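Local atomic coordinates of putative secreted lipase (Streptomyces sp. W007, PDB entry 5H6B), a protein that probably hydrolyses the ester bonds of triacylglycerols, acting as a thermostable secreted lipase of the alpha/beta-hydrolase family. Residues 37-42 against 147-152; 137-142 against 183-188; 208-211 against 217-220. One frame throughout, in Å; residues are numbered along the deposited sequence.

The contacts join loops, and in contact 3 a loop and an edge strand, of the parallel-sheet alpha/beta-hydrolase fold. Contacts 1 and 2 interlock along the chain, since 137-142 and then 147-152 both lie between 37-42 and 183-188. Their centres are 21 Å apart and they do not touch. Contact 3 follows both in sequence and tethers the loop 208-211 to the outermost strand, 216-220. It abuts contact 2, with centres 11 Å apart, and hydrogen bonds join 208-211 to 137-142. Contacts 2 and 3 thus form one continuous region that includes a zinc site, whereas contact 1 packs beside the probable catalytic residues.

Contact 1 (37-42 against 147-152); sequences GTFGNS and TKLLPF
Phe39 and Leu149 form the heart of this apolar contact, with Leu150 completing it. The Phe39 ring presents its edge to Leu149: Leu149 CB lies close to the ring plane, 3.6 Å from Phe39 CE2. With Leu149 CG anti to its own carbonyl carbon (chi1 -65°), the Leu149 CD1 methyl touches both Phe39 CE2 (3.7 Å) and Thr38 CB (3.9 Å). Leu150 meets the far end of the ring, its CD2 methyl 3.9 Å from Phe39 CZ. One ring face is covered from within the same segment by Thr38 CG2, 3.7 Å above the plane and over the ring centre.

Two turns present these groups. Phe39 is the third residue of a type II turn from Gly37 to Gly40, with positive phi (67°), and Leu149 is the third residue of a type I turn from Thr147 to Leu150. Thr38 OG1 is occupied by hydrogen bonds with Gln170 and Gln110. The first turn lies beyond strand 32-35, near the probable nucleophile elbow around Ser109. Helix 165-168 packs on Thr38 and Phe39 through Leu167, while Leu149 also rests on helix 232-237, touching Val233 and His232, the latter probably the triad histidine.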
loop_
_atom_site.group_PDB
_atom_site.type_symbol
_atom_site.label_atom_id
_atom_site.label_comp_id
_atom_site.label_asym_id
_atom_site.label_seq_id
_atom_site.Cartn_x
_atom_site.Cartn_y
_atom_site.Cartn_z
ATOM N N GLY A 37 -0.953 -6.195 1.604
ATOM C CA GLY A 37 -1.549 -6.726 0.396
ATOM C C GLY A 37 -2.380 -7.945 0.688
ATOM O O GLY A 37 -2.736 -8.224 1.850
ATOM N N THR A 38 -2.724 -8.646 -0.382
ATOM C CA THR A 38 -3.574 -9.824 -0.283
ATOM C C THR A 38 -2.793 -10.911 0.413
ATOM O O THR A 38 -1.618 -11.088 0.154
ATOM C CB THR A 38 -4.039 -10.283 -1.685
ATOM O OG1 THR A 38 -4.677 -9.182 -2.349
ATOM C CG2 THR A 38 -5.024 -11.420 -1.585
ATOM N N PHE A 39 -3.441 -11.611 1.330
ATOM C CA PHE A 39 -2.803 -12.653 2.166
ATOM C C PHE A 39 -1.764 -12.141 3.156
ATOM O O PHE A 39 -0.993 -12.939 3.670
ATOM C CB PHE A 39 -2.138 -13.779 1.348
ATOM C CG PHE A 39 -2.974 -14.316 0.225
ATOM C CD1 PHE A 39 -4.285 -14.708 0.437
ATOM C CD2 PHE A 39 -2.422 -14.484 -1.041
ATOM C CE1 PHE A 39 -5.042 -15.241 -0.596
ATOM C CE2 PHE A 39 -3.180 -15.002 -2.085
ATOM C CZ PHE A 39 -4.496 -15.385 -1.858
ATOM N N GLY A 40 -1.745 -10.841 3.432
ATOM C CA GLY A 40 -0.754 -10.248 4.308
ATOM C C GLY A 40 -1.380 -9.829 5.620
ATOM O O GLY A 40 -2.593 -9.945 5.814
ATOM N N ASN A 41 -0.543 -9.310 6.510
ATOM C CA ASN A 41 -1.001 -8.743 7.769
ATOM C C ASN A 41 -0.145 -7.542 8.170
ATOM O O ASN A 41 0.844 -7.196 7.493
ATOM C CB ASN A 41 -0.994 -9.835 8.861
ATOM C CG ASN A 41 0.389 -10.389 9.104
ATOM O OD1 ASN A 41 1.282 -9.665 9.511
ATOM N ND2 ASN A 41 0.576 -11.674 8.838
ATOM N N SER A 42 -0.525 -6.941 9.294
ATOM C CA SER A 42 0.090 -5.724 9.812
ATOM C C SER A 42 1.551 -5.825 10.195
ATOM O O SER A 42 2.207 -4.777 10.314
ATOM C CB SER A 42 -0.668 -5.244 11.044
ATOM O OG SER A 42 -0.514 -6.179 12.077
ATOM N N THR A 147 -3.602 -16.064 -8.244
ATOM C CA THR A 147 -3.086 -17.405 -7.943
ATOM C C THR A 147 -1.551 -17.451 -7.934
ATOM O O THR A 147 -0.969 -18.319 -7.304
ATOM C CB THR A 147 -3.617 -18.496 -8.913
ATOM O OG1 THR A 147 -3.112 -18.271 -10.235
ATOM C CG2 THR A 147 -5.154 -18.539 -8.937
ATOM N N LYS A 148 -0.894 -16.516 -8.611
ATOM C CA LYS A 148 0.565 -16.432 -8.560
ATOM C C LYS A 148 1.136 -15.956 -7.216
ATOM O O LYS A 148 2.345 -16.078 -6.990
ATOM C CB LYS A 148 1.100 -15.610 -9.736
ATOM C CG LYS A 148 0.664 -16.192 -11.076
ATOM C CD LYS A 148 1.668 -15.924 -12.186
ATOM C CE LYS A 148 1.066 -16.208 -13.559
ATOM N NZ LYS A 148 0.548 -17.603 -13.627
ATOM N N LEU A 149 0.283 -15.423 -6.338
ATOM C CA LEU A 149 0.653 -15.209 -4.925
ATOM C C LEU A 149 0.769 -16.493 -4.088
ATOM O O LEU A 149 1.525 -16.526 -3.120
ATOM C CB LEU A 149 -0.345 -14.297 -4.227
ATOM C CG LEU A 149 -0.468 -12.854 -4.684
ATOM C CD1 LEU A 149 -1.757 -12.237 -4.142
ATOM C CD2 LEU A 149 0.770 -12.044 -4.282
ATOM N N LEU A 150 0.028 -17.534 -4.454
ATOM C CA LEU A 150 -0.123 -18.720 -3.600
ATOM C C LEU A 150 1.188 -19.412 -3.198
ATOM O O LEU A 150 1.331 -19.827 -2.043
ATOM C CB LEU A 150 -1.085 -19.726 -4.236
ATOM C CG LEU A 150 -2.541 -19.272 -4.384
ATOM C CD1 LEU A 150 -3.305 -20.396 -5.061
ATOM C CD2 LEU A 150 -3.198 -18.911 -3.059
ATOM N N PRO A 151 2.169 -19.492 -4.109
ATOM C CA PRO A 151 3.426 -20.126 -3.696
ATOM C C PRO A 151 4.139 -19.447 -2.518
ATOM O O PRO A 151 4.972 -20.081 -1.860
ATOM C CB PRO A 151 4.284 -20.049 -4.964
ATOM C CG PRO A 151 3.282 -20.007 -6.083
ATOM C CD PRO A 151 2.178 -19.153 -5.543
ATOM N N PHE A 152 3.840 -18.167 -2.280
ATOM C CA PHE A 152 4.418 -17.419 -1.175
ATOM C C PHE A 152 3.618 -17.597 0.104
ATOM O O PHE A 152 4.141 -17.374 1.185
ATOM C CB PHE A 152 4.498 -15.924 -1.528
ATOM C CG PHE A 152 5.445 -15.614 -2.657
ATOM C CD1 PHE A 152 6.772 -15.344 -2.399
ATOM C CD2 PHE A 152 5.000 -15.593 -3.986
ATOM C CE1 PHE A 152 7.654 -15.061 -3.427
ATOM C CE2 PHE A 152 5.876 -15.319 -5.027
ATOM C CZ PHE A 152 7.208 -15.041 -4.744
#

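Contact 2 (137-142 against 183-188); sequences DNHGTT and GGDTVP. With ZN (zinc ion), chain D.
Asp185 OD1 binds a zinc ion at 2.0 Å, and His139 NE2 binds the same zinc at 2.3 Å. One more ligand, from outside the two segments, adds to the coordination. The angle at the metal between NE2 and OD1 is about 107°, a value compatible with tetrahedral coordination. Asp185 CG is set anti to the carbonyl carbon (chi1 -67°), which carries the carboxylate across to the metal. Asp185 binds essentially through one oxygen, because its OD2 stays 2.8 Å from the zinc. The approach to the histidine is less regular: the zinc stands clearly off the imidazole plane, nearer the CD2 side of the ring than the CE1 side. Ring and carboxylate are turned 48° against each other, and Asp185 OD1 lies at the imidazole edge, 3.4 Å from His139 NE2. These two atoms share the metal and are not hydrogen-bonded to each other.

In the fold, the loop 137-142 comes after strand 128-134, while the loop 183-188 leads into strand 191-196, the next parallel strand of the sheet. The zinc therefore bridges the two end regions of the long crossover connection that carries helices 143-147, 165-168 and 175-181.

A second shell fixes both ligands. His139 ND1 is hydrogen-bonded to Thr208 O, which restrains rotation of the ring and would probably favour a proton on ND1, leaving NE2 for the metal. Asp185 OD2 accepts a hydrogen bond from Asp212 N, which holds the carboxylate with OD1 turned to the zinc. An imidazole and an acetate, probably from the crystallisation liquor, lie close to the Asp185 side chain.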
loop_
_atom_site.group_PDB
_atom_site.type_symbol
_atom_site.label_atom_id
_atom_site.label_comp_id
_atom_site.label_asym_id
_atom_site.label_seq_id
_atom_site.Cartn_x
_atom_site.Cartn_y
_atom_site.Cartn_z
ATOM N N ASP A 137 -2.663 -2.801 -7.469
ATOM C CA ASP A 137 -3.547 -3.178 -8.591
ATOM C C ASP A 137 -4.675 -2.174 -8.796
ATOM O O ASP A 137 -5.860 -2.491 -8.623
ATOM C CB ASP A 137 -4.054 -4.621 -8.494
ATOM C CG ASP A 137 -4.849 -4.924 -7.209
ATOM O OD1 ASP A 137 -4.693 -4.267 -6.150
ATOM O OD2 ASP A 137 -5.625 -5.883 -7.284
ATOM N N ASN A 138 -4.304 -0.973 -9.247
ATOM C CA ASN A 138 -5.234 0.189 -9.249
ATOM C C ASN A 138 -6.412 0.075 -10.229
ATOM O O ASN A 138 -7.440 0.739 -10.032
ATOM C CB ASN A 138 -4.470 1.515 -9.434
ATOM C CG ASN A 138 -3.889 2.040 -8.120
ATOM O OD1 ASN A 138 -4.605 2.129 -7.126
ATOM N ND2 ASN A 138 -2.608 2.424 -8.117
ATOM N N HIS A 139 -6.252 -0.753 -11.266
ATOM C CA HIS A 139 -7.359 -1.135 -12.160
ATOM C C HIS A 139 -7.581 -2.640 -12.174
ATOM O O HIS A 139 -8.012 -3.213 -13.174
ATOM C CB HIS A 139 -7.115 -0.571 -13.561
ATOM C CG HIS A 139 -6.740 0.866 -13.517
ATOM N ND1 HIS A 139 -5.440 1.274 -13.355
ATOM C CD2 HIS A 139 -7.494 1.981 -13.471
ATOM C CE1 HIS A 139 -5.399 2.585 -13.274
ATOM N NE2 HIS A 139 -6.630 3.037 -13.345
ATOM N N GLY A 140 -7.326 -3.261 -11.028
ATOM C CA GLY A 140 -7.628 -4.649 -10.826
ATOM C C GLY A 140 -6.619 -5.526 -11.494
ATOM O O GLY A 140 -5.597 -5.044 -11.951
ATOM N N THR A 141 -6.931 -6.815 -11.536
ATOM C CA THR A 141 -6.049 -7.857 -12.061
ATOM C C THR A 141 -6.931 -9.053 -12.483
ATOM O O THR A 141 -8.115 -8.867 -12.746
ATOM C CB THR A 141 -4.985 -8.248 -11.006
ATOM O OG1 THR A 141 -4.122 -9.249 -11.534
ATOM C CG2 THR A 141 -5.617 -8.790 -9.700
ATOM N N THR A 142 -6.369 -10.256 -12.552
ATOM C CA THR A 142 -7.147 -11.482 -12.804
ATOM C C THR A 142 -7.011 -12.476 -11.649
ATOM O O THR A 142 -6.039 -12.431 -10.860
ATOM C CB THR A 142 -6.711 -12.175 -14.115
ATOM O OG1 THR A 142 -5.374 -12.664 -13.985
ATOM C CG2 THR A 142 -6.770 -11.197 -15.301
ATOM N N GLY A 183 -14.882 7.304 -12.419
ATOM C CA GLY A 183 -14.326 8.637 -12.627
ATOM C C GLY A 183 -12.819 8.588 -12.815
ATOM O O GLY A 183 -12.261 7.578 -13.245
ATOM N N GLY A 184 -12.156 9.687 -12.494
ATOM C CA GLY A 184 -10.701 9.768 -12.576
ATOM C C GLY A 184 -10.027 9.018 -11.439
ATOM O O GLY A 184 -10.643 8.749 -10.408
ATOM N N ASP A 185 -8.751 8.693 -11.639
ATOM C CA ASP A 185 -7.970 7.950 -10.654
ATOM C C ASP A 185 -7.754 8.704 -9.347
ATOM O O ASP A 185 -7.693 8.088 -8.277
ATOM C CB ASP A 185 -6.594 7.642 -11.213
ATOM C CG ASP A 185 -6.624 6.697 -12.353
ATOM O OD1 ASP A 185 -7.699 6.193 -12.700
ATOM O OD2 ASP A 185 -5.540 6.453 -12.905
ATOM N N THR A 186 -7.606 10.025 -9.438
ATOM C CA THR A 186 -7.186 10.819 -8.297
ATOM C C THR A 186 -8.267 11.717 -7.714
ATOM O O THR A 186 -9.325 11.936 -8.286
ATOM C CB THR A 186 -5.918 11.643 -8.609
ATOM O OG1 THR A 186 -6.149 12.523 -9.708
ATOM C CG2 THR A 186 -4.780 10.722 -8.952
ATOM N N VAL A 187 -7.970 12.195 -6.522
ATOM C CA VAL A 187 -8.815 13.074 -5.757
ATOM C C VAL A 187 -7.922 14.289 -5.520
ATOM O O VAL A 187 -6.729 14.124 -5.266
ATOM C CB VAL A 187 -9.266 12.330 -4.464
ATOM C CG1 VAL A 187 -9.169 13.183 -3.202
ATOM C CG2 VAL A 187 -10.663 11.747 -4.652
ATOM N N PRO A 188 -8.474 15.514 -5.634
ATOM C CA PRO A 188 -7.631 16.695 -5.375
ATOM C C PRO A 188 -7.238 16.793 -3.883
ATOM O O PRO A 188 -7.991 16.330 -3.012
ATOM C CB PRO A 188 -8.521 17.876 -5.822
ATOM C CG PRO A 188 -9.919 17.373 -5.704
ATOM C CD PRO A 188 -9.895 15.874 -5.834
HETATM ZN ZN ZN D . -7.532 4.920 -14.199
#

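Contact 3 (208-211 against 217-220); sequences TQYL and RNVL
Asn218 grips the backbone of Leu211 with both ends of its amide, which is brought there with CG anti to the carbonyl carbon of Asn218 (chi1 -71°). Its ND2 donates to Leu211 O over 2.8 Å in a nearly straight bond (171°), with the donor in the carbonyl plane and the acceptor in the amide plane. Its OD1 accepts Leu211 N at 3.1 Å; this bond is more bent, and the donor is tilted from the carbonyl plane.

The van der Waals part of the contact is built on Tyr210. Asn218 CB lies over one face of the ring, 3.8 Å from its centroid, in a CH-pi contact displaced toward the CD1 rim. Ring and amide planes are 36° apart. Asn218 CG lies 3.4 Å from Tyr210 CB. At the far end of the ring, Tyr210 OH packs against Leu220 CB at 3.6 Å.

Strand 216-220 is the outermost of the parallel sheet, and its Val219 pairs through the backbone with strand 191-196. One side chain thus satisfies both N and O of the extended Leu211, much as one residue of an antiparallel hydrogen-bonded pair would. Because OD1 faces a donor and ND2 an acceptor, the amide's orientation is fixed.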
loop_
_atom_site.group_PDB
_atom_site.type_symbol
_atom_site.label_atom_id
_atom_site.label_comp_id
_atom_site.label_asym_id
_atom_site.label_seq_id
_atom_site.Cartn_x
_atom_site.Cartn_y
_atom_site.Cartn_z
ATOM N N THR A 208 -0.986 -0.929 -15.857
ATOM C CA THR A 208 -2.287 -0.722 -15.214
ATOM C C THR A 208 -2.189 -0.408 -13.707
ATOM O O THR A 208 -3.181 -0.009 -13.088
ATOM C CB THR A 208 -3.221 -1.943 -15.372
ATOM O OG1 THR A 208 -2.621 -3.101 -14.770
ATOM C CG2 THR A 208 -3.533 -2.220 -16.850
ATOM N N GLN A 209 -1.007 -0.589 -13.120
ATOM C CA GLN A 209 -0.764 -0.197 -11.733
ATOM C C GLN A 209 -0.653 1.320 -11.606
ATOM O O GLN A 209 -1.004 1.883 -10.575
ATOM C CB GLN A 209 0.507 -0.849 -11.205
ATOM C CG GLN A 209 0.484 -2.371 -11.275
ATOM C CD GLN A 209 1.814 -2.968 -10.903
ATOM O OE1 GLN A 209 2.598 -2.364 -10.169
ATOM N NE2 GLN A 209 2.091 -4.156 -11.420
ATOM N N TYR A 210 -0.157 1.964 -12.668
ATOM C CA TYR A 210 0.032 3.412 -12.699
ATOM C C TYR A 210 -1.275 4.181 -12.581
ATOM O O TYR A 210 -2.302 3.748 -13.089
ATOM C CB TYR A 210 0.730 3.856 -13.988
ATOM C CG TYR A 210 2.160 3.424 -14.161
ATOM C CD1 TYR A 210 3.002 3.186 -13.062
ATOM C CD2 TYR A 210 2.706 3.304 -15.445
ATOM C CE1 TYR A 210 4.319 2.807 -13.255
ATOM C CE2 TYR A 210 4.026 2.930 -15.643
ATOM C CZ TYR A 210 4.823 2.689 -14.537
ATOM O OH TYR A 210 6.122 2.307 -14.701
ATOM N N LEU A 211 -1.200 5.322 -11.896
ATOM C CA LEU A 211 -2.305 6.248 -11.762
ATOM C C LEU A 211 -2.144 7.424 -12.738
ATOM O O LEU A 211 -1.069 7.698 -13.253
ATOM C CB LEU A 211 -2.387 6.764 -10.329
ATOM C CG LEU A 211 -2.816 5.751 -9.261
ATOM C CD1 LEU A 211 -2.497 6.303 -7.879
ATOM C CD2 LEU A 211 -4.290 5.411 -9.338
ATOM N N ARG A 217 3.015 10.697 -9.506
ATOM C CA ARG A 217 4.333 10.325 -9.963
ATOM C C ARG A 217 4.388 8.807 -10.122
ATOM O O ARG A 217 4.278 8.092 -9.145
ATOM C CB ARG A 217 5.391 10.800 -8.977
ATOM C CG ARG A 217 6.807 10.542 -9.471
ATOM C CD ARG A 217 7.807 11.492 -8.824
ATOM N NE ARG A 217 9.193 11.030 -8.993
ATOM C CZ ARG A 217 9.768 10.034 -8.309
ATOM N NH1 ARG A 217 9.088 9.360 -7.387
ATOM N NH2 ARG A 217 11.043 9.702 -8.550
ATOM N N ASN A 218 4.565 8.329 -11.350
ATOM C CA ASN A 218 4.681 6.903 -11.614
ATOM C C ASN A 218 6.140 6.591 -11.843
ATOM O O ASN A 218 6.779 7.246 -12.641
ATOM C CB ASN A 218 3.858 6.492 -12.839
ATOM C CG ASN A 218 2.363 6.545 -12.576
ATOM O OD1 ASN A 218 1.856 5.929 -11.645
ATOM N ND2 ASN A 218 1.647 7.288 -13.402
ATOM N N VAL A 219 6.636 5.559 -11.165
ATOM C CA VAL A 219 8.040 5.201 -11.158
ATOM C C VAL A 219 8.210 3.723 -11.486
ATOM O O VAL A 219 7.540 2.850 -10.901
ATOM C CB VAL A 219 8.635 5.476 -9.768
ATOM C CG1 VAL A 219 10.130 5.158 -9.740
ATOM C CG2 VAL A 219 8.372 6.930 -9.371
ATOM N N LEU A 220 9.094 3.456 -12.435
ATOM C CA LEU A 220 9.460 2.116 -12.813
ATOM C C LEU A 220 10.728 1.770 -12.047
ATOM O O LEU A 220 11.758 2.448 -12.197
ATOM C CB LEU A 220 9.708 2.028 -14.316
ATOM C CG LEU A 220 10.037 0.629 -14.851
ATOM C CD1 LEU A 220 8.891 -0.336 -14.579
ATOM C CD2 LEU A 220 10.361 0.677 -16.345
#